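Local coordinates for protein glycine oxidase (Bacillus cereus ATCC 14579, PDB 7CYX) that probably oxidises glycine with molecular oxygen to glyoxylate, ammonium and hydrogen peroxide, using bound FAD, in a pathway leading to thiamine diphosphate, at residues G13-S18 with Y328-H333; G345-D350 with N358-S363. All blocks are in the same frame, centred on the assembly; numbering follows the deposited sequence.

Interaction 1 (G13-S18 with Y328-H333). With FAD (flavin-adenine dinucleotide), chain C.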
loop_
_atom_site.group_PDB
_atom_site.type_symbol
_atom_site.label_atom_id
_atom_site.label_comp_id
_atom_site.label_asym_id
_atom_site.label_seq_id
_atom_site.Cartn_x
_atom_site.Cartn_y
_atom_site.Cartn_z
ATOM N N GLY A 13 0.721 4.457 17.841
ATOM C CA GLY A 13 -0.448 4.701 16.982
ATOM C C GLY A 13 -0.233 5.892 16.053
ATOM O O GLY A 13 0.867 6.404 15.927
ATOM N N VAL A 14 -1.311 6.337 15.404
ATOM C CA VAL A 14 -1.276 7.455 14.461
ATOM C C VAL A 14 -0.860 8.747 15.175
ATOM O O VAL A 14 -0.139 9.554 14.581
ATOM C CB VAL A 14 -2.638 7.657 13.763
ATOM C CG1 VAL A 14 -3.700 8.211 14.702
ATOM C CG2 VAL A 14 -2.515 8.556 12.540
ATOM N N ILE A 15 -1.352 8.933 16.416
ATOM C CA ILE A 15 -1.206 10.151 17.175
ATOM C C ILE A 15 0.257 10.299 17.607
ATOM O O ILE A 15 0.814 11.352 17.490
ATOM C CB ILE A 15 -2.172 10.192 18.391
ATOM C CG1 ILE A 15 -3.650 10.174 17.984
ATOM C CG2 ILE A 15 -1.874 11.391 19.277
ATOM C CD1 ILE A 15 -4.094 11.400 17.207
ATOM N N GLY A 16 0.852 9.229 18.132
ATOM C CA GLY A 16 2.235 9.251 18.579
ATOM C C GLY A 16 3.181 9.279 17.390
ATOM O O GLY A 16 4.187 9.983 17.403
ATOM N N SER A 17 2.847 8.511 16.346
ATOM C CA SER A 17 3.626 8.521 15.122
ATOM C C SER A 17 3.537 9.914 14.478
ATOM O O SER A 17 4.546 10.408 13.971
ATOM C CB SER A 17 3.213 7.425 14.183
ATOM O OG SER A 17 3.431 6.138 14.768
ATOM N N SER A 18 2.366 10.569 14.537
ATOM C CA SER A 18 2.247 11.917 13.950
ATOM C C SER A 18 3.174 12.871 14.699
ATOM O O SER A 18 3.930 13.602 14.101
ATOM C CB SER A 18 0.836 12.433 13.951
ATOM O OG SER A 18 0.771 13.797 13.548
ATOM N N TYR A 328 4.029 15.868 28.644
ATOM C CA TYR A 328 3.020 16.239 27.697
ATOM C C TYR A 328 2.031 15.077 27.571
ATOM O O TYR A 328 2.362 13.945 27.911
ATOM C CB TYR A 328 3.647 16.606 26.340
ATOM C CG TYR A 328 4.630 17.751 26.365
ATOM C CD1 TYR A 328 5.950 17.522 26.694
ATOM C CD2 TYR A 328 4.254 19.053 26.065
ATOM C CE1 TYR A 328 6.874 18.548 26.761
ATOM C CE2 TYR A 328 5.170 20.096 26.109
ATOM C CZ TYR A 328 6.489 19.838 26.451
ATOM O OH TYR A 328 7.449 20.804 26.493
ATOM N N ALA A 329 0.858 15.381 26.996
ATOM C CA ALA A 329 -0.236 14.439 26.774
ATOM C C ALA A 329 -0.870 14.730 25.417
ATOM O O ALA A 329 -0.974 15.896 25.040
ATOM C CB ALA A 329 -1.271 14.573 27.872
ATOM N N CYS A 330 -1.324 13.669 24.738
ATOM C CA CYS A 330 -1.960 13.752 23.428
ATOM C C CYS A 330 -2.705 12.435 23.146
ATOM O O CYS A 330 -2.226 11.612 22.396
ATOM C CB CYS A 330 -0.932 14.095 22.344
ATOM S SG CYS A 330 -1.674 14.659 20.787
ATOM N N THR A 331 -3.891 12.273 23.761
ATOM C CA THR A 331 -4.766 11.093 23.605
ATOM C C THR A 331 -6.196 11.444 23.996
ATOM O O THR A 331 -6.416 12.394 24.705
ATOM C CB THR A 331 -4.395 9.905 24.506
ATOM O OG1 THR A 331 -3.768 10.470 25.655
ATOM C CG2 THR A 331 -3.492 8.910 23.817
ATOM N N GLY A 332 -7.132 10.614 23.532
ATOM C CA GLY A 332 -8.541 10.749 23.804
ATOM C C GLY A 332 -9.286 11.334 22.624
ATOM O O GLY A 332 -10.233 12.073 22.831
ATOM N N HIS A 333 -8.867 10.967 21.402
ATOM C CA HIS A 333 -9.404 11.524 20.166
ATOM C C HIS A 333 -10.659 10.766 19.727
ATOM O O HIS A 333 -11.336 11.159 18.761
ATOM C CB HIS A 333 -8.336 11.498 19.059
ATOM C CG HIS A 333 -7.195 12.437 19.276
ATOM N ND1 HIS A 333 -6.160 12.134 20.113
ATOM C CD2 HIS A 333 -6.932 13.662 18.755
ATOM C CE1 HIS A 333 -5.268 13.116 20.091
ATOM N NE2 HIS A 333 -5.726 14.085 19.274
HETATM P PA FAD C . -3.892 3.807 19.173
HETATM O O1A FAD C . -3.817 3.634 17.708
HETATM O O2A FAD C . -4.662 2.771 19.942
HETATM O O5B FAD C . -2.411 3.972 19.678
HETATM C C5B FAD C . -2.114 3.789 21.024
HETATM C C4B FAD C . -0.848 2.976 21.019
HETATM O O4B FAD C . -0.219 3.140 22.276
HETATM C C3B FAD C . -1.112 1.495 20.858
HETATM O O3B FAD C . -0.367 1.052 19.702
HETATM C C2B FAD C . -0.594 0.836 22.133
HETATM O O2B FAD C . 0.183 -0.334 21.841
HETATM C C1B FAD C . 0.336 1.881 22.670
HETATM N N9A FAD C . 0.520 1.890 24.119
HETATM C C8A FAD C . -0.462 2.025 25.033
HETATM N N7A FAD C . 0.055 2.012 26.276
HETATM C C5A FAD C . 1.389 1.919 26.151
HETATM C C6A FAD C . 2.507 1.867 27.089
HETATM N N6A FAD C . 2.226 1.920 28.409
HETATM N N1A FAD C . 3.761 1.720 26.585
HETATM C C2A FAD C . 3.965 1.641 25.265
HETATM N N3A FAD C . 2.976 1.680 24.341
HETATM C C4A FAD C . 1.695 1.831 24.729
HETATM N N1 FAD C . -11.068 8.014 13.160
HETATM C C2 FAD C . -11.285 8.869 12.110
HETATM O O2 FAD C . -10.692 9.973 12.182
HETATM N N3 FAD C . -12.078 8.552 11.057
HETATM C C4 FAD C . -12.658 7.334 10.985
HETATM O O4 FAD C . -13.367 6.966 10.012
HETATM C C4X FAD C . -12.474 6.382 12.110
HETATM N N5 FAD C . -13.060 5.180 12.123
HETATM C C5X FAD C . -12.857 4.323 13.144
HETATM C C6 FAD C . -13.453 3.075 13.108
HETATM C C7 FAD C . -13.266 2.187 14.153
HETATM C C7M FAD C . -13.931 0.822 14.129
HETATM C C8 FAD C . -12.418 2.548 15.284
HETATM C C8M FAD C . -12.180 1.583 16.437
HETATM C C9 FAD C . -11.831 3.772 15.312
HETATM C C9A FAD C . -12.004 4.683 14.295
HETATM N N10 FAD C . -11.369 5.932 14.318
HETATM C C10 FAD C . -11.618 6.801 13.231
HETATM C "C1'" FAD C . -10.584 6.426 15.458
HETATM C "C2'" FAD C . -9.098 6.261 15.446
HETATM O "O2'" FAD C . -8.814 4.861 15.285
HETATM C "C3'" FAD C . -8.577 6.758 16.783
HETATM O "O3'" FAD C . -9.259 7.966 17.233
HETATM C "C4'" FAD C . -7.051 6.853 16.664
HETATM O "O4'" FAD C . -6.520 5.642 16.099
HETATM C "C5'" FAD C . -6.372 7.009 17.998
HETATM O "O5'" FAD C . -4.983 6.846 17.776
HETATM P P FAD C . -4.006 6.682 19.023
HETATM O O1P FAD C . -4.370 7.638 20.100
HETATM O O2P FAD C . -2.605 6.623 18.475
HETATM O O3P FAD C . -4.546 5.245 19.551
#
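The imidazole of His333 takes the CD1 methyl of Ile15 over the centre of one face, 3.6 Å from the ring centroid and 10° off the ring normal, a CH-pi contact by distance and angle; Cys330 SG lies at the ring's edge, in its plane. NE2 of the same ring is hydrogen-bonded to Ser344 OG, which helps fix how the ring is turned. The two branches of Ile15 divide the work. Ile15 CG2, anti to the backbone N, packs against the strand, 3.6 Å from Cys330 SG and 3.1 Å from Cys330 O. Ile15 CG1, held beside the backbone N at chi1 -63°, runs past the pyrophosphate at 3.4 Å from FAD O1P and carries CD1 to the imidazole. No hydrogen bond joins the two segments, and all three touching residues are buried. On the helix side, Ile15 N gives a weak bond of 3.3 Å to FAD O2P. The bare CA of Gly13, at the N-cap, lets that oxygen come equally near. Ser17 OG and Ser17 N reach Gly13 O from opposite faces of the carbonyl plane. Gly11, Gly13 and Gly16, with the Ile15 amide directed at the phosphate, fit the GxGxxG dinucleotide-binding turn of a Rossmann-type FAD domain.

Interaction 2 (G345-D350 with N358-S363)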
loop_
_atom_site.group_PDB
_atom_site.type_symbol
_atom_site.label_atom_id
_atom_site.label_comp_id
_atom_site.label_asym_id
_atom_site.label_seq_id
_atom_site.Cartn_x
_atom_site.Cartn_y
_atom_site.Cartn_z
ATOM N N GLY A 345 -0.160 16.510 15.736
ATOM C CA GLY A 345 1.287 16.422 15.682
ATOM C C GLY A 345 1.929 17.787 15.533
ATOM O O GLY A 345 2.911 18.114 16.237
ATOM N N GLN A 346 1.380 18.577 14.601
ATOM C CA GLN A 346 1.877 19.900 14.314
ATOM C C GLN A 346 1.828 20.711 15.611
ATOM O O GLN A 346 2.843 21.286 16.031
ATOM C CB GLN A 346 1.056 20.535 13.189
ATOM C CG GLN A 346 1.749 21.700 12.499
ATOM C CD GLN A 346 1.053 22.079 11.217
ATOM O OE1 GLN A 346 -0.079 22.553 11.230
ATOM N NE2 GLN A 346 1.726 21.860 10.095
ATOM N N TYR A 347 0.670 20.668 16.280
ATOM C CA TYR A 347 0.422 21.460 17.477
ATOM C C TYR A 347 1.387 21.063 18.590
ATOM O O TYR A 347 1.998 21.927 19.232
ATOM C CB TYR A 347 -0.995 21.275 18.019
ATOM C CG TYR A 347 -1.182 21.890 19.383
ATOM C CD1 TYR A 347 -1.376 23.253 19.521
ATOM C CD2 TYR A 347 -1.096 21.130 20.540
ATOM C CE1 TYR A 347 -1.526 23.835 20.769
ATOM C CE2 TYR A 347 -1.253 21.694 21.798
ATOM C CZ TYR A 347 -1.465 23.058 21.910
ATOM O OH TYR A 347 -1.634 23.669 23.118
ATOM N N MET A 348 1.497 19.751 18.816
ATOM C CA MET A 348 2.304 19.249 19.891
ATOM C C MET A 348 3.761 19.692 19.664
ATOM O O MET A 348 4.421 20.150 20.576
ATOM C CB MET A 348 2.186 17.720 19.987
ATOM C CG MET A 348 1.922 17.185 21.392
ATOM S SD MET A 348 0.581 17.945 22.369
ATOM C CE MET A 348 -0.736 17.934 21.161
ATOM N N ALA A 349 4.255 19.594 18.428
ATOM C CA ALA A 349 5.637 19.978 18.160
ATOM C C ALA A 349 5.831 21.496 18.352
ATOM O O ALA A 349 6.833 21.909 18.944
ATOM C CB ALA A 349 6.056 19.526 16.786
ATOM N N ASP A 350 4.862 22.305 17.898
ATOM C CA ASP A 350 4.869 23.757 18.132
ATOM C C ASP A 350 4.972 24.031 19.640
ATOM O O ASP A 350 5.826 24.811 20.077
ATOM C CB ASP A 350 3.637 24.437 17.530
ATOM C CG ASP A 350 3.706 24.750 16.043
ATOM O OD1 ASP A 350 4.760 24.471 15.408
ATOM O OD2 ASP A 350 2.702 25.286 15.528
ATOM N N ASN A 358 0.104 26.914 25.837
ATOM C CA ASN A 358 -0.532 25.705 26.374
ATOM C C ASN A 358 -2.053 25.901 26.466
ATOM O O ASN A 358 -2.633 25.720 27.519
ATOM C CB ASN A 358 0.061 25.363 27.742
ATOM C CG ASN A 358 -0.141 23.920 28.140
ATOM O OD1 ASN A 358 -0.571 23.108 27.325
ATOM N ND2 ASN A 358 0.193 23.587 29.378
ATOM N N HIS A 359 -2.693 26.253 25.350
ATOM C CA HIS A 359 -4.052 26.792 25.363
ATOM C C HIS A 359 -5.096 25.735 24.971
ATOM O O HIS A 359 -6.308 25.992 25.031
ATOM C CB HIS A 359 -4.151 28.018 24.434
ATOM C CG HIS A 359 -4.096 27.711 22.972
ATOM N ND1 HIS A 359 -2.904 27.719 22.256
ATOM C CD2 HIS A 359 -5.077 27.414 22.087
ATOM C CE1 HIS A 359 -3.157 27.417 20.993
ATOM N NE2 HIS A 359 -4.494 27.226 20.861
ATOM N N LEU A 360 -4.651 24.556 24.532
ATOM C CA LEU A 360 -5.605 23.600 23.976
ATOM C C LEU A 360 -6.190 22.742 25.114
ATOM O O LEU A 360 -7.279 22.226 24.977
ATOM C CB LEU A 360 -4.907 22.787 22.879
ATOM C CG LEU A 360 -5.580 22.733 21.499
ATOM C CD1 LEU A 360 -6.288 24.029 21.092
ATOM C CD2 LEU A 360 -4.556 22.356 20.438
ATOM N N LEU A 361 -5.494 22.649 26.254
ATOM C CA LEU A 361 -6.074 22.069 27.480
ATOM C C LEU A 361 -7.357 22.823 27.851
ATOM O O LEU A 361 -8.447 22.234 27.910
ATOM C CB LEU A 361 -5.037 22.130 28.610
ATOM C CG LEU A 361 -4.420 20.800 29.055
ATOM C CD1 LEU A 361 -4.089 19.898 27.880
ATOM C CD2 LEU A 361 -3.175 21.040 29.899
ATOM N N ASP A 362 -7.200 24.135 28.055
ATOM C CA ASP A 362 -8.260 25.067 28.418
ATOM C C ASP A 362 -9.396 25.014 27.392
ATOM O O ASP A 362 -10.557 24.842 27.738
ATOM C CB ASP A 362 -7.714 26.496 28.501
ATOM C CG ASP A 362 -8.153 27.248 29.748
ATOM O OD1 ASP A 362 -9.351 27.141 30.115
ATOM O OD2 ASP A 362 -7.286 27.927 30.353
ATOM N N SER A 363 -9.040 25.173 26.118
ATOM C CA SER A 363 -10.012 25.335 25.062
ATOM C C SER A 363 -10.891 24.081 24.906
ATOM O O SER A 363 -12.088 24.186 24.660
ATOM C CB SER A 363 -9.317 25.685 23.766
ATOM O OG SER A 363 -10.203 25.550 22.659
HETATM O O HOH W 1 -2.490 22.628 25.746
#
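Helix 341-352 and the short C-terminal helix 360-365 meet here through one aromatic side chain, Tyr347, set against the start of the second helix. CD2 of Leu360 sits over the centre of one face of the Tyr347 ring, 3.2 Å from the centroid and 7° off the normal, a CH-pi contact; Leu360 CB approaches the phenol end, 3.4 Å from Tyr347 OH. The side chains of Tyr347 and Leu360 come from opposite directions, and CG anti to the backbone N (chi1 170°) directs the tyrosine ring toward Leu360. His359 completes an offset edge-to-face pair: the edge of Tyr347 is turned toward the imidazole face, with ring planes at 89° and centroids 5.8 Å apart. ND1 of His359 is hydrogen-bonded to Glu357 O, which ties the imidazole to the preceding backbone. Water 1 links the polar groups: it accepts from Tyr347 OH at 3.0 Å and from Leu361 N at 3.0 Å, and donates to Asn358 OD1. Asn358 ND2 in turn bonds Glu320 O. Leu360 also touches Met318 on strand 317-318 and Leu65 on helix 61-70. The contact is packing of Tyr347 against the first turn of helix 360-365, with a water joining its hydroxyl to the Leu361 amide.

Overall arrangement
Interactions 1 and 2 follow in series along the chain and lie 12 Å apart, centre to centre. Helix 341-352, which follows strand 327-331 in the chain, joins them directly: Cys330 SG lies 3.4 Å from Met348 CE, Ser18 OG is 3.4 Å from Gly345 CA, and Ala329 O is 3.7 Å from Met348 SD. The helix thus packs against both partners of interaction 1 while Tyr347 reaches on to residues 358-363. Interaction 1 touches the FAD pyrophosphate, whereas the Tyr347 side chain stays about 14 Å from the cofactor and about 10 Å from the side chain of Ile15. Interaction 1 is centred 10 Å from the chain centre, interaction 2 17 Å.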